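Local coordinates for protein pre-crRNA processing endonuclease (Streptococcus mutans, PDB 4R0J) that probably cleaves CRISPR precursor transcripts into crRNAs as the Cas5 endonuclease of a subtype I-C antiviral system, at residues Y6-A20 with Y93-W107. Residues are numbered along the deposited sequence; the frame is centred on the assembly and turned at random.
Sequences YRSRNFYARIRGDRA and YLSDVEYLVKFHFIW
Arg7 lays its guanidinium flat over one face of the His104 imidazole, the two centres 3.5 Å apart and the planes 24° off parallel. An extended chain carries it there, and NH1 and NH2 both donate to Asn10 OD1, which fixes the rotation of the stacked group; a water then ties that same oxygen to His104 ND1. Ser8 CB sits squarely above the Phe105 ring, 3.5 Å from its centroid. Set between the backbone N and the carbonyl carbon (chi1 76°), Ser8 OG accepts from Phe105 N at 2.8 Å and gives its own proton to Arg9 O. Tyr6 makes an offset stack on the five-membered ring of Trp107, while its hydroxyl bonds to Glu124. From Phe11 to Gly17 the chain pairs regularly with 97-107, two antiparallel neighbours in the large sheet of this Cas5-family, RAMP-like protein. On the face bearing Phe11, Ala13 and Ile15, helices 41-51 and 120-132 pack over the sheet; Phe11 CB rests on the Phe103 ring. Across the other face, Arg16 NE forms a salt bridge with Glu98 OE1 through a weak 3.4 Å hydrogen bond, whereas Arg14 turns to Asp151. Both strands turn a corner, at Asp18 and Asp96, into a smaller sheet, where the Arg19 guanidinium makes a cation-pi contact over Tyr93.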
loop_
_atom_site.group_PDB
_atom_site.type_symbol
_atom_site.label_atom_id
_atom_site.label_comp_id
_atom_site.label_asym_id
_atom_site.label_seq_id
_atom_site.Cartn_x
_atom_site.Cartn_y
_atom_site.Cartn_z
ATOM N N TYR A 6 -2.444 14.910 15.732
ATOM C CA TYR A 6 -2.129 13.559 16.166
ATOM C C TYR A 6 -1.642 12.703 14.999
ATOM O O TYR A 6 -2.179 12.771 13.897
ATOM C CB TYR A 6 -3.340 12.872 16.828
ATOM C CG TYR A 6 -3.064 11.406 17.050
ATOM C CD1 TYR A 6 -2.322 10.976 18.150
ATOM C CD2 TYR A 6 -3.498 10.453 16.133
ATOM C CE1 TYR A 6 -2.030 9.633 18.331
ATOM C CE2 TYR A 6 -3.214 9.118 16.307
ATOM C CZ TYR A 6 -2.482 8.713 17.405
ATOM O OH TYR A 6 -2.219 7.373 17.564
ATOM N N ARG A 7 -0.624 11.895 15.263
ATOM C CA ARG A 7 -0.097 10.952 14.302
ATOM C C ARG A 7 0.345 9.761 15.140
ATOM O O ARG A 7 0.987 9.935 16.177
ATOM C CB ARG A 7 1.112 11.590 13.610
ATOM C CG ARG A 7 1.708 10.849 12.426
ATOM C CD ARG A 7 3.008 11.544 12.039
ATOM N NE ARG A 7 3.624 11.041 10.805
ATOM C CZ ARG A 7 4.362 9.937 10.732
ATOM N NH1 ARG A 7 4.557 9.193 11.816
ATOM N NH2 ARG A 7 4.892 9.565 9.571
ATOM N N SER A 8 0.005 8.555 14.714
ATOM C CA SER A 8 0.489 7.368 15.400
ATOM C C SER A 8 1.993 7.207 15.169
ATOM O O SER A 8 2.596 7.901 14.339
ATOM C CB SER A 8 -0.214 6.117 14.868
ATOM O OG SER A 8 0.301 5.735 13.594
ATOM N N ARG A 9 2.580 6.288 15.927
ATOM C CA ARG A 9 3.947 5.893 15.635
ATOM C C ARG A 9 4.019 5.291 14.230
ATOM O O ARG A 9 3.017 4.916 13.626
ATOM C CB ARG A 9 4.476 4.907 16.680
ATOM C CG ARG A 9 3.898 3.505 16.584
ATOM C CD ARG A 9 4.610 2.571 17.545
ATOM N NE ARG A 9 4.144 1.188 17.459
ATOM C CZ ARG A 9 4.610 0.283 16.599
ATOM N NH1 ARG A 9 5.553 0.605 15.717
ATOM N NH2 ARG A 9 4.125 -0.951 16.618
ATOM N N ASN A 10 5.227 5.271 13.665
ATOM C CA ASN A 10 5.380 4.602 12.386
ATOM C C ASN A 10 5.246 3.111 12.653
ATOM O O ASN A 10 5.780 2.601 13.649
ATOM C CB ASN A 10 6.752 4.892 11.770
ATOM C CG ASN A 10 6.817 6.252 11.105
ATOM O OD1 ASN A 10 5.896 6.652 10.391
ATOM N ND2 ASN A 10 7.916 6.969 11.330
ATOM N N PHE A 11 4.534 2.421 11.775
ATOM C CA PHE A 11 4.427 0.978 11.826
ATOM C C PHE A 11 5.117 0.408 10.610
ATOM O O PHE A 11 5.164 1.048 9.554
ATOM C CB PHE A 11 2.963 0.548 11.803
ATOM C CG PHE A 11 2.222 0.884 13.059
ATOM C CD1 PHE A 11 2.316 0.067 14.171
ATOM C CD2 PHE A 11 1.434 2.021 13.132
ATOM C CE1 PHE A 11 1.628 0.375 15.342
ATOM C CE2 PHE A 11 0.740 2.331 14.296
ATOM C CZ PHE A 11 0.844 1.511 15.404
ATOM N N TYR A 12 5.625 -0.809 10.755
ATOM C CA TYR A 12 6.304 -1.477 9.655
ATOM C C TYR A 12 5.776 -2.890 9.469
ATOM O O TYR A 12 5.752 -3.684 10.412
ATOM C CB TYR A 12 7.813 -1.512 9.906
ATOM C CG TYR A 12 8.408 -0.151 10.199
ATOM C CD1 TYR A 12 8.408 0.361 11.486
ATOM C CD2 TYR A 12 8.958 0.626 9.184
ATOM C CE1 TYR A 12 8.940 1.601 11.763
ATOM C CE2 TYR A 12 9.500 1.876 9.455
ATOM C CZ TYR A 12 9.480 2.357 10.744
ATOM O OH TYR A 12 9.997 3.589 11.042
ATOM N N ALA A 13 5.394 -3.200 8.239
ATOM C CA ALA A 13 4.847 -4.504 7.899
ATOM C C ALA A 13 5.580 -5.096 6.712
ATOM O O ALA A 13 5.941 -4.388 5.771
ATOM C CB ALA A 13 3.372 -4.388 7.582
ATOM N N ARG A 14 5.801 -6.401 6.768
ATOM C CA ARG A 14 6.299 -7.141 5.617
ATOM C C ARG A 14 5.146 -7.929 4.981
ATOM O O ARG A 14 4.420 -8.648 5.666
ATOM C CB ARG A 14 7.448 -8.061 6.028
ATOM C CG ARG A 14 7.896 -8.994 4.924
ATOM C CD ARG A 14 9.150 -9.744 5.300
ATOM N NE ARG A 14 9.020 -10.410 6.586
ATOM C CZ ARG A 14 10.047 -10.708 7.376
ATOM N NH1 ARG A 14 11.286 -10.393 7.009
ATOM N NH2 ARG A 14 9.837 -11.318 8.537
ATOM N N ILE A 15 4.980 -7.771 3.669
ATOM C CA ILE A 15 3.916 -8.439 2.917
ATOM C C ILE A 15 4.551 -9.347 1.888
ATOM O O ILE A 15 5.388 -8.894 1.102
ATOM C CB ILE A 15 3.072 -7.408 2.113
ATOM C CG1 ILE A 15 2.763 -6.154 2.945
ATOM C CG2 ILE A 15 1.837 -8.071 1.523
ATOM C CD1 ILE A 15 1.990 -6.419 4.188
ATOM N N ARG A 16 4.166 -10.623 1.887
ATOM C CA ARG A 16 4.690 -11.578 0.913
ATOM C C ARG A 16 3.555 -12.255 0.156
ATOM O O ARG A 16 2.469 -12.469 0.704
ATOM C CB ARG A 16 5.534 -12.646 1.611
ATOM C CG ARG A 16 6.869 -12.147 2.148
ATOM C CD ARG A 16 7.445 -13.197 3.094
ATOM N NE ARG A 16 8.778 -12.837 3.562
ATOM C CZ ARG A 16 9.396 -13.433 4.576
ATOM N NH1 ARG A 16 8.796 -14.419 5.231
ATOM N NH2 ARG A 16 10.609 -13.040 4.940
ATOM N N GLY A 17 3.809 -12.613 -1.094
ATOM C CA GLY A 17 2.804 -13.316 -1.874
ATOM C C GLY A 17 3.414 -14.065 -3.027
ATOM O O GLY A 17 4.403 -13.619 -3.612
ATOM N N ASP A 18 2.834 -15.209 -3.372
ATOM C CA ASP A 18 3.333 -15.964 -4.508
ATOM C C ASP A 18 2.951 -15.285 -5.819
ATOM O O ASP A 18 3.606 -15.476 -6.844
ATOM C CB ASP A 18 2.812 -17.403 -4.474
ATOM C CG ASP A 18 3.463 -18.227 -3.379
ATOM O OD1 ASP A 18 4.497 -17.775 -2.845
ATOM O OD2 ASP A 18 2.947 -19.319 -3.057
ATOM N N ARG A 19 1.884 -14.498 -5.770
ATOM C CA ARG A 19 1.316 -13.893 -6.958
ATOM C C ARG A 19 0.613 -12.596 -6.596
ATOM O O ARG A 19 0.034 -12.465 -5.510
ATOM C CB ARG A 19 0.332 -14.877 -7.604
ATOM C CG ARG A 19 -0.403 -14.360 -8.818
ATOM C CD ARG A 19 -1.290 -15.454 -9.405
ATOM N NE ARG A 19 -0.508 -16.618 -9.815
ATOM C CZ ARG A 19 -1.036 -17.751 -10.270
ATOM N NH1 ARG A 19 -2.355 -17.875 -10.372
ATOM N NH2 ARG A 19 -0.249 -18.759 -10.622
ATOM N N ALA A 20 0.662 -11.624 -7.499
ATOM C CA ALA A 20 -0.047 -10.376 -7.266
ATOM C C ALA A 20 -0.500 -9.772 -8.587
ATOM O O ALA A 20 0.037 -10.100 -9.651
ATOM C CB ALA A 20 0.836 -9.384 -6.474
ATOM N N TYR A 93 0.593 -11.631 -14.206
ATOM C CA TYR A 93 0.671 -11.458 -12.757
ATOM C C TYR A 93 2.109 -11.217 -12.320
ATOM O O TYR A 93 3.037 -11.750 -12.923
ATOM C CB TYR A 93 0.259 -12.744 -12.061
ATOM C CG TYR A 93 -1.201 -13.089 -12.133
ATOM C CD1 TYR A 93 -2.079 -12.579 -11.202
ATOM C CD2 TYR A 93 -1.687 -13.953 -13.100
ATOM C CE1 TYR A 93 -3.419 -12.903 -11.233
ATOM C CE2 TYR A 93 -3.029 -14.280 -13.144
ATOM C CZ TYR A 93 -3.888 -13.746 -12.206
ATOM O OH TYR A 93 -5.230 -14.060 -12.229
ATOM N N LEU A 94 2.292 -10.466 -11.240
ATOM C CA LEU A 94 3.591 -10.471 -10.565
ATOM C C LEU A 94 3.768 -11.809 -9.854
ATOM O O LEU A 94 2.792 -12.457 -9.458
ATOM C CB LEU A 94 3.700 -9.336 -9.552
ATOM C CG LEU A 94 3.891 -7.924 -10.094
ATOM C CD1 LEU A 94 3.553 -6.924 -9.007
ATOM C CD2 LEU A 94 5.359 -7.750 -10.565
ATOM N N SER A 95 5.024 -12.216 -9.694
ATOM C CA SER A 95 5.346 -13.490 -9.081
ATOM C C SER A 95 6.374 -13.289 -7.968
ATOM O O SER A 95 7.308 -12.492 -8.114
ATOM C CB SER A 95 5.908 -14.438 -10.147
ATOM O OG SER A 95 6.579 -15.536 -9.561
ATOM N N ASP A 96 6.196 -14.020 -6.867
ATOM C CA ASP A 96 7.158 -14.049 -5.762
ATOM C C ASP A 96 7.535 -12.654 -5.260
ATOM O O ASP A 96 8.696 -12.229 -5.363
ATOM C CB ASP A 96 8.403 -14.854 -6.165
ATOM C CG ASP A 96 9.392 -15.028 -5.014
ATOM O OD1 ASP A 96 9.004 -14.810 -3.843
ATOM O OD2 ASP A 96 10.564 -15.389 -5.285
ATOM N N VAL A 97 6.549 -11.951 -4.708
ATOM C CA VAL A 97 6.730 -10.581 -4.267
ATOM C C VAL A 97 6.927 -10.475 -2.760
ATOM O O VAL A 97 6.427 -11.299 -1.989
ATOM C CB VAL A 97 5.535 -9.682 -4.694
ATOM C CG1 VAL A 97 5.369 -9.740 -6.198
ATOM C CG2 VAL A 97 4.242 -10.111 -3.977
ATOM N N GLU A 98 7.687 -9.463 -2.361
ATOM C CA GLU A 98 7.865 -9.101 -0.968
ATOM C C GLU A 98 7.971 -7.593 -0.877
ATOM O O GLU A 98 8.799 -6.974 -1.569
ATOM C CB GLU A 98 9.123 -9.771 -0.383
ATOM C CG GLU A 98 9.428 -9.275 1.014
ATOM C CD GLU A 98 10.526 -10.056 1.696
ATOM O OE1 GLU A 98 10.759 -11.225 1.323
ATOM O OE2 GLU A 98 11.150 -9.486 2.613
ATOM N N TYR A 99 7.117 -6.989 -0.052
ATOM C CA TYR A 99 7.132 -5.548 0.147
ATOM C C TYR A 99 7.273 -5.254 1.624
ATOM O O TYR A 99 6.724 -5.966 2.462
ATOM C CB TYR A 99 5.838 -4.912 -0.396
ATOM C CG TYR A 99 5.579 -5.300 -1.821
ATOM C CD1 TYR A 99 6.409 -4.840 -2.839
ATOM C CD2 TYR A 99 4.522 -6.131 -2.157
ATOM C CE1 TYR A 99 6.206 -5.205 -4.152
ATOM C CE2 TYR A 99 4.307 -6.507 -3.472
ATOM C CZ TYR A 99 5.142 -6.023 -4.466
ATOM O OH TYR A 99 4.938 -6.389 -5.766
ATOM N N LEU A 100 8.056 -4.231 1.934
ATOM C CA LEU A 100 8.128 -3.696 3.289
ATOM C C LEU A 100 7.408 -2.357 3.258
ATOM O O LEU A 100 7.718 -1.494 2.432
ATOM C CB LEU A 100 9.582 -3.518 3.715
ATOM C CG LEU A 100 10.545 -4.671 3.408
ATOM C CD1 LEU A 100 11.971 -4.329 3.878
ATOM C CD2 LEU A 100 10.052 -5.974 4.043
ATOM N N VAL A 101 6.430 -2.185 4.144
ATOM C CA VAL A 101 5.596 -0.991 4.115
ATOM C C VAL A 101 5.749 -0.181 5.393
ATOM O O VAL A 101 5.726 -0.727 6.495
ATOM C CB VAL A 101 4.115 -1.337 3.915
ATOM C CG1 VAL A 101 3.305 -0.057 3.830
ATOM C CG2 VAL A 101 3.942 -2.146 2.634
ATOM N N LYS A 102 5.936 1.123 5.226
ATOM C CA LYS A 102 5.994 2.049 6.353
ATOM C C LYS A 102 4.737 2.910 6.324
ATOM O O LYS A 102 4.403 3.520 5.298
ATOM C CB LYS A 102 7.246 2.918 6.250
ATOM C CG LYS A 102 7.362 4.005 7.305
ATOM C CD LYS A 102 8.625 4.853 7.100
ATOM C CE LYS A 102 8.653 6.035 8.058
ATOM N NZ LYS A 102 9.849 6.912 7.816
ATOM N N PHE A 103 4.028 2.950 7.445
ATOM C CA PHE A 103 2.763 3.661 7.488
ATOM C C PHE A 103 2.458 4.125 8.902
ATOM O O PHE A 103 3.111 3.720 9.868
ATOM C CB PHE A 103 1.616 2.791 6.941
ATOM C CG PHE A 103 1.271 1.616 7.809
ATOM C CD1 PHE A 103 2.025 0.454 7.767
ATOM C CD2 PHE A 103 0.181 1.677 8.671
ATOM C CE1 PHE A 103 1.696 -0.632 8.571
ATOM C CE2 PHE A 103 -0.150 0.595 9.478
ATOM C CZ PHE A 103 0.604 -0.558 9.422
ATOM N N HIS A 104 1.459 4.987 9.011
ATOM C CA HIS A 104 1.014 5.470 10.305
ATOM C C HIS A 104 -0.450 5.784 10.133
ATOM O O HIS A 104 -0.972 5.695 9.025
ATOM C CB HIS A 104 1.782 6.729 10.716
ATOM C CG HIS A 104 1.563 7.904 9.808
ATOM N ND1 HIS A 104 2.359 8.159 8.709
ATOM C CD2 HIS A 104 0.646 8.903 9.848
ATOM C CE1 HIS A 104 1.937 9.260 8.108
ATOM N NE2 HIS A 104 0.901 9.733 8.782
ATOM N N PHE A 105 -1.121 6.133 11.226
ATOM C CA PHE A 105 -2.489 6.616 11.094
ATOM C C PHE A 105 -2.686 7.973 11.756
ATOM O O PHE A 105 -1.891 8.395 12.604
ATOM C CB PHE A 105 -3.547 5.589 11.553
ATOM C CG PHE A 105 -3.459 5.182 13.004
ATOM C CD1 PHE A 105 -4.058 5.949 14.008
ATOM C CD2 PHE A 105 -2.853 3.985 13.365
ATOM C CE1 PHE A 105 -4.008 5.553 15.345
ATOM C CE2 PHE A 105 -2.806 3.579 14.690
ATOM C CZ PHE A 105 -3.391 4.363 15.687
ATOM N N ILE A 106 -3.723 8.666 11.297
ATOM C CA ILE A 106 -4.105 9.961 11.825
ATOM C C ILE A 106 -5.613 9.884 12.045
ATOM O O ILE A 106 -6.266 8.980 11.528
ATOM C CB ILE A 106 -3.803 11.080 10.814
ATOM C CG1 ILE A 106 -4.570 10.843 9.512
ATOM C CG2 ILE A 106 -2.275 11.174 10.530
ATOM C CD1 ILE A 106 -4.476 12.002 8.522
ATOM N N TRP A 107 -6.167 10.838 12.777
ATOM C CA TRP A 107 -7.616 10.860 12.968
ATOM C C TRP A 107 -8.289 11.308 11.673
ATOM O O TRP A 107 -7.782 12.171 10.959
ATOM C CB TRP A 107 -8.022 11.778 14.129
ATOM C CG TRP A 107 -7.427 11.410 15.463
ATOM C CD1 TRP A 107 -6.885 12.263 16.375
ATOM C CD2 TRP A 107 -7.302 10.094 16.024
ATOM N NE1 TRP A 107 -6.439 11.569 17.475
ATOM C CE2 TRP A 107 -6.670 10.231 17.279
ATOM C CE3 TRP A 107 -7.653 8.810 15.582
ATOM C CZ2 TRP A 107 -6.395 9.142 18.105
ATOM C CZ3 TRP A 107 -7.379 7.728 16.402
ATOM C CH2 TRP A 107 -6.755 7.901 17.648
HETATM O O HOH W 1 -4.835 13.405 13.419
HETATM O O HOH W 2 4.522 6.439 7.994
HETATM O O HOH W 3 11.667 4.894 9.352
#